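Side-chain contact in flavodoxin (Aquifex aeolicus, PDB 2ARK), which probably serves as a low-potential electron donor to a number of redox enzymes, using FMN as its cofactor: residues K72-D76 with D77-D81. Residues are numbered along the deposited sequence; the frame is centred on the assembly and turned at random.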
# COMPACT_ATOMS: atom_id res chain seq x y z
N LYS A 72 -1.17 -13.43 -10.36
CA LYS A 72 -2.45 -12.75 -10.32
C LYS A 72 -3.52 -13.57 -11.04
O LYS A 72 -4.65 -13.70 -10.54
CB LYS A 72 -2.30 -11.34 -10.92
CG LYS A 72 -3.51 -10.45 -10.76
CD LYS A 72 -3.70 -9.93 -9.31
CE LYS A 72 -5.18 -9.73 -8.95
NZ LYS A 72 -5.83 -8.87 -9.98
N ARG A 73 -3.19 -14.15 -12.20
CA ARG A 73 -4.19 -14.91 -12.97
C ARG A 73 -4.61 -16.20 -12.25
O ARG A 73 -5.77 -16.60 -12.29
CB ARG A 73 -3.65 -15.22 -14.36
CG ARG A 73 -4.57 -16.05 -15.28
CD ARG A 73 -3.68 -17.05 -15.93
NE ARG A 73 -3.60 -16.85 -17.33
CZ ARG A 73 -2.66 -17.31 -18.15
NH1 ARG A 73 -2.79 -17.03 -19.43
NH2 ARG A 73 -1.59 -18.02 -17.73
N PHE A 74 -3.65 -16.83 -11.58
CA PHE A 74 -3.93 -18.00 -10.81
C PHE A 74 -4.95 -17.71 -9.69
O PHE A 74 -5.91 -18.49 -9.47
CB PHE A 74 -2.63 -18.55 -10.22
CG PHE A 74 -2.83 -19.78 -9.39
CD1 PHE A 74 -2.86 -21.05 -10.00
CD2 PHE A 74 -3.01 -19.68 -8.02
CE1 PHE A 74 -3.08 -22.20 -9.23
CE2 PHE A 74 -3.22 -20.82 -7.25
CZ PHE A 74 -3.26 -22.09 -7.86
N PHE A 75 -4.73 -16.62 -8.97
CA PHE A 75 -5.66 -16.20 -7.95
C PHE A 75 -7.00 -15.76 -8.50
O PHE A 75 -8.02 -16.14 -7.97
CB PHE A 75 -5.02 -15.15 -7.03
CG PHE A 75 -4.15 -15.76 -5.98
CD1 PHE A 75 -2.89 -16.24 -6.30
CD2 PHE A 75 -4.61 -15.93 -4.69
CE1 PHE A 75 -2.09 -16.87 -5.35
CE2 PHE A 75 -3.83 -16.56 -3.72
CZ PHE A 75 -2.57 -17.03 -4.04
N ASP A 76 -6.99 -14.99 -9.58
CA ASP A 76 -8.23 -14.44 -10.12
C ASP A 76 -9.05 -15.54 -10.70
O ASP A 76 -10.24 -15.58 -10.47
CB ASP A 76 -8.00 -13.38 -11.22
CG ASP A 76 -7.48 -12.05 -10.68
OD1 ASP A 76 -7.78 -11.73 -9.50
OD2 ASP A 76 -6.79 -11.31 -11.45
N ASP A 77 -8.40 -16.43 -11.46
CA ASP A 77 -9.12 -17.33 -12.36
C ASP A 77 -9.20 -18.77 -11.90
O ASP A 77 -10.22 -19.43 -12.12
CB ASP A 77 -8.57 -17.26 -13.79
CG ASP A 77 -8.89 -15.93 -14.50
OD1 ASP A 77 -9.60 -15.04 -13.94
OD2 ASP A 77 -8.43 -15.78 -15.66
N VAL A 78 -8.12 -19.28 -11.31
CA VAL A 78 -8.12 -20.66 -10.79
C VAL A 78 -8.78 -20.71 -9.40
O VAL A 78 -9.69 -21.49 -9.20
CB VAL A 78 -6.69 -21.31 -10.80
CG1 VAL A 78 -6.69 -22.67 -10.12
CG2 VAL A 78 -6.18 -21.44 -12.24
N LEU A 79 -8.35 -19.84 -8.48
CA LEU A 79 -8.94 -19.81 -7.14
C LEU A 79 -10.26 -19.06 -7.04
O LEU A 79 -10.93 -19.10 -6.02
CB LEU A 79 -7.96 -19.25 -6.13
CG LEU A 79 -6.62 -19.96 -5.95
CD1 LEU A 79 -6.04 -19.40 -4.70
CD2 LEU A 79 -6.78 -21.51 -5.83
N GLY A 80 -10.64 -18.38 -8.11
CA GLY A 80 -11.86 -17.57 -8.11
C GLY A 80 -13.14 -18.26 -7.67
O GLY A 80 -14.01 -17.60 -7.09
N ASP A 81 -13.28 -19.56 -7.95
CA ASP A 81 -14.44 -20.34 -7.51
C ASP A 81 -14.41 -20.66 -6.03
O ASP A 81 -15.43 -20.83 -5.41
CB ASP A 81 -14.62 -21.63 -8.32
CG ASP A 81 -15.39 -21.40 -9.65
OD1 ASP A 81 -15.29 -22.26 -10.57
OD2 ASP A 81 -16.09 -20.37 -9.78
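Leu79 packs against both Phe74 and Phe75, where helix 69-78 gives way to less regular turns. Its CB lies near the carbonyl of Phe75, with CB to Phe75 O at 3.6 Å. CG stands 3.7 Å from Phe74 CE2. There the side chain divides. CD1 sits over one face of the Phe75 ring, off toward its rim and 4.0 Å from the ring centroid, a CH-pi contact. CD2 stays with Phe74, near CE2 and CZ. Leu79 CG is anti to its own carbonyl carbon (chi1 -59°), and from there each methyl reaches a different ring. Val78 also approaches Phe74, with CB over one ring face in a second CH-pi contact and CG1 3.7 Å from CE1.

The backbone widens here. Phe74 O accepts a nearly straight bond from Leu79 N (3.0 Å), a pi-type turn, and a weak, bent one from Val78 N. One residue earlier, Asp77 N bonds to Arg73 O at 2.8 Å. On another side of the helix, Lys72 NZ forms a salt bridge with Asp76 OD2 at 3.0 Å, and OD2 receives it on its syn lone pair. The same NZ donates to Val67 O and Asn63 O of the second subunit. Asp77 OD2 accepts from Trp69 NE1 of that subunit, and Arg73 makes a cation-pi contact with the same indole.

This helix connects strands 55-61 and 90-97 in a beta-alpha-beta unit of the flavodoxin fold. Phe74 also packs on Val42 and Ala45, Phe75 on Met114 and Leu115 of helix 104-117, and Leu79 on Val50. The chemistry is thus divided: apolar side chains join the helix end to its own chain, while charged ones bind the neighbouring subunit.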